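Local structure of putative S-adenosylmethionine-dependent methyltransferase (Bacteroides thetaiotaomicron, 1WYZ) at residues 6-11 and 27-32. The protein probably acts as an S-adenosylmethionine-dependent methyltransferase of the RsmI-like family, although its substrate is not established. Numbering follows the deposited sequence.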
ATOM      1  N   TYR A   6      13.689  -7.364   8.751  1.00 34.52           N
ATOM      2  CA  TYR A   6      13.381  -6.445   7.670  1.00 33.65           C
ATOM      3  C   TYR A   6      12.535  -7.137   6.600  1.00 34.53           C
ATOM      4  O   TYR A   6      12.951  -8.146   6.025  1.00 36.67           O
ATOM      5  CB  TYR A   6      14.682  -5.948   7.047  1.00 33.19           C
ATOM      6  CG  TYR A   6      15.409  -4.889   7.856  1.00 33.97           C
ATOM      7  CD1 TYR A   6      15.098  -3.538   7.709  1.00 34.04           C
ATOM      8  CD2 TYR A   6      16.445  -5.230   8.720  1.00 31.78           C
ATOM      9  CE1 TYR A   6      15.804  -2.551   8.393  1.00 31.83           C
ATOM     10  CE2 TYR A   6      17.160  -4.250   9.411  1.00 31.15           C
ATOM     11  CZ  TYR A   6      16.836  -2.909   9.240  1.00 32.85           C
ATOM     12  OH  TYR A   6      17.552  -1.925   9.896  1.00 34.03           O
ATOM     13  N   LEU A   7      11.342  -6.606   6.348  1.00 30.79           N
ATOM     14  CA  LEU A   7      10.445  -7.153   5.332  1.00 29.83           C
ATOM     15  C   LEU A   7      10.842  -6.542   3.996  1.00 31.05           C
ATOM     16  O   LEU A   7      10.476  -5.410   3.703  1.00 31.03           O
ATOM     17  CB  LEU A   7       9.005  -6.791   5.680  1.00 22.91           C
ATOM     18  CG  LEU A   7       8.246  -7.768   6.592  1.00 21.68           C
ATOM     19  CD1 LEU A   7       9.197  -8.595   7.424  1.00 14.66           C
ATOM     20  CD2 LEU A   7       7.273  -6.984   7.460  1.00 19.23           C
ATOM     21  N   LEU A   8      11.580  -7.302   3.189  1.00 33.83           N
ATOM     22  CA  LEU A   8      12.081  -6.824   1.891  1.00 36.66           C
ATOM     23  C   LEU A   8      11.222  -6.944   0.619  1.00 34.96           C
ATOM     24  O   LEU A   8      10.920  -8.041   0.169  1.00 37.39           O
ATOM     25  CB  LEU A   8      13.426  -7.497   1.604  1.00 45.13           C
ATOM     26  CG  LEU A   8      14.432  -7.480   2.752  1.00 45.14           C
ATOM     27  CD1 LEU A   8      15.696  -8.200   2.319  1.00 45.50           C
ATOM     28  CD2 LEU A   8      14.726  -6.034   3.144  1.00 46.26           C
ATOM     29  N   PRO A   9      10.817  -5.811   0.025  1.00 25.54           N
ATOM     30  CA  PRO A   9      10.008  -5.936  -1.195  1.00 25.76           C
ATOM     31  C   PRO A   9      10.810  -6.103  -2.501  1.00 25.13           C
ATOM     32  O   PRO A   9      11.952  -5.661  -2.603  1.00 25.12           O
ATOM     33  CB  PRO A   9       9.147  -4.666  -1.174  1.00 30.72           C
ATOM     34  CG  PRO A   9       9.948  -3.684  -0.361  1.00 28.11           C
ATOM     35  CD  PRO A   9      10.557  -4.531   0.716  1.00 29.27           C
ATOM     36  N   VAL A  10      10.211  -6.761  -3.488  1.00 37.92           N
ATOM     37  CA  VAL A  10      10.863  -6.974  -4.796  1.00 40.50           C
ATOM     38  C   VAL A  10      10.060  -6.263  -5.890  1.00 41.58           C
ATOM     39  O   VAL A  10       9.071  -5.590  -5.593  1.00 40.48           O
ATOM     40  CB  VAL A  10      10.951  -8.488  -5.168  1.00 30.29           C
ATOM     41  CG1 VAL A  10      11.783  -9.244  -4.138  1.00 28.29           C
ATOM     42  CG2 VAL A  10       9.550  -9.081  -5.266  1.00 28.26           C
ATOM     43  N   THR A  11      10.468  -6.421  -7.147  1.00 37.86           N
ATOM     44  CA  THR A  11       9.766  -5.770  -8.258  1.00 39.72           C
ATOM     45  C   THR A  11       8.422  -6.425  -8.591  1.00 41.49           C
ATOM     46  O   THR A  11       8.243  -7.630  -8.411  1.00 42.99           O
ATOM     47  CB  THR A  11      10.608  -5.781  -9.559  1.00 49.82           C
ATOM     48  OG1 THR A  11      10.856  -7.133  -9.961  1.00 50.85           O
ATOM     49  CG2 THR A  11      11.933  -5.057  -9.356  1.00 48.23           C
ATOM     50  N   GLU A  27      21.336  -1.051   1.073  1.00 34.14           N
ATOM     51  CA  GLU A  27      22.279  -0.901   2.173  1.00 34.72           C
ATOM     52  C   GLU A  27      22.039  -1.941   3.256  1.00 33.88           C
ATOM     53  O   GLU A  27      22.975  -2.589   3.723  1.00 33.13           O
ATOM     54  CB  GLU A  27      22.175   0.496   2.793  1.00 48.35           C
ATOM     55  CG  GLU A  27      22.726   1.622   1.932  1.00 52.21           C
ATOM     56  CD  GLU A  27      22.511   2.978   2.580  1.00 55.09           C
ATOM     57  OE1 GLU A  27      22.866   3.124   3.772  1.00 53.54           O
ATOM     58  OE2 GLU A  27      21.985   3.890   1.899  1.00 56.15           O
ATOM     59  N   ILE A  28      20.785  -2.105   3.664  1.00 25.20           N
ATOM     60  CA  ILE A  28      20.508  -3.069   4.712  1.00 25.98           C
ATOM     61  C   ILE A  28      20.577  -4.502   4.176  1.00 25.60           C
ATOM     62  O   ILE A  28      20.973  -5.423   4.885  1.00 22.35           O
ATOM     63  CB  ILE A  28      19.136  -2.781   5.423  1.00 33.84           C
ATOM     64  CG1 ILE A  28      17.972  -3.179   4.536  1.00 33.30           C
ATOM     65  CG2 ILE A  28      19.016  -1.301   5.770  1.00 33.77           C
ATOM     66  CD1 ILE A  28      17.553  -4.634   4.655  1.00 47.06           C
ATOM     67  N   ILE A  29      20.218  -4.704   2.920  1.00 32.33           N
ATOM     68  CA  ILE A  29      20.305  -6.056   2.391  1.00 36.09           C
ATOM     69  C   ILE A  29      21.746  -6.559   2.502  1.00 36.96           C
ATOM     70  O   ILE A  29      21.980  -7.708   2.874  1.00 34.93           O
ATOM     71  CB  ILE A  29      19.848  -6.128   0.933  1.00 36.67           C
ATOM     72  CG1 ILE A  29      18.314  -6.065   0.888  1.00 36.67           C
ATOM     73  CG2 ILE A  29      20.404  -7.397   0.285  1.00 35.78           C
ATOM     74  CD1 ILE A  29      17.724  -5.836  -0.499  1.00 46.34           C
ATOM     75  N   ARG A  30      22.699  -5.684   2.180  1.00 68.18           N
ATOM     76  CA  ARG A  30      24.120  -6.010   2.255  1.00 70.48           C
ATOM     77  C   ARG A  30      24.488  -6.522   3.646  1.00 73.86           C
ATOM     78  O   ARG A  30      25.475  -7.247   3.815  1.00 74.67           O
ATOM     79  CB  ARG A  30      24.966  -4.773   1.939  1.00 43.69           C
ATOM     80  CG  ARG A  30      24.988  -4.404   0.471  1.00 44.59           C
ATOM     81  CD  ARG A  30      25.679  -3.082   0.229  1.00 42.88           C
ATOM     82  NE  ARG A  30      25.619  -2.719  -1.183  1.00 43.97           N
ATOM     83  CZ  ARG A  30      25.576  -1.468  -1.637  1.00 44.50           C
ATOM     84  NH1 ARG A  30      25.586  -0.447  -0.786  1.00 43.13           N
ATOM     85  NH2 ARG A  30      25.509  -1.243  -2.944  1.00 42.49           N
ATOM     86  N   GLY A  31      23.696  -6.136   4.643  1.00 61.65           N
ATOM     87  CA  GLY A  31      23.965  -6.564   6.000  1.00 62.20           C
ATOM     88  C   GLY A  31      23.427  -7.943   6.325  1.00 63.64           C
ATOM     89  O   GLY A  31      24.137  -8.785   6.875  1.00 64.90           O
ATOM     90  N   ILE A  32      22.168  -8.177   5.978  1.00 48.59           N
ATOM     91  CA  ILE A  32      21.499  -9.446   6.252  1.00 48.66           C
ATOM     92  C   ILE A  32      22.220 -10.674   5.708  1.00 48.81           C
ATOM     93  O   ILE A  32      22.645 -10.694   4.559  1.00 46.99           O
ATOM     94  CB  ILE A  32      20.080  -9.415   5.694  1.00 62.80           C
ATOM     95  CG1 ILE A  32      19.343  -8.202   6.271  1.00 62.78           C
ATOM     96  CG2 ILE A  32      19.365 -10.709   6.021  1.00 63.04           C
ATOM     97  CD1 ILE A  32      18.944  -8.234   7.734  1.00 68.59           C
TER
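Tyr6 and Leu8 meet Ile28, Ile29 and Ile32 in a buried, wholly apolar contact of a beta-alpha-beta crossover in the N-terminal alpha/beta domain, a strand packed against a helix and the turn that follows it. Strand 5-8 lies inside the parallel sheet between strands 86-89 and 115-117, and helix 24-29 packs on one face of that sheet within the crossover from strand 5-8 to strand 34-37, which skips one strand position, 86-89 lying between. Tyr6 and Leu8 point toward the helix, while Leu7 between them serves the other face, where it packs on Met129 of the second subunit. Ile28 is the central side chain: its CG1 sits between the backbone N and the carbonyl carbon (chi1 74°), and the branch ends in CD1 over one face of the Tyr6 ring, 4.2 Å from the centroid in a CH-pi contact displaced toward the CB side. Ile32 CD1 approaches the same ring obliquely, 4.0 Å from Tyr6 CD2. Ile28 O accepts backbone hydrogen bonds from both Gly31 N and Ile32 N. Ile29, which also packs on helix 40-50, offers CG1 to Leu8 CD1 at 3.7 Å. The other Leu8 methyl, CD2, lies 3.5 Å from Ile28 CD1.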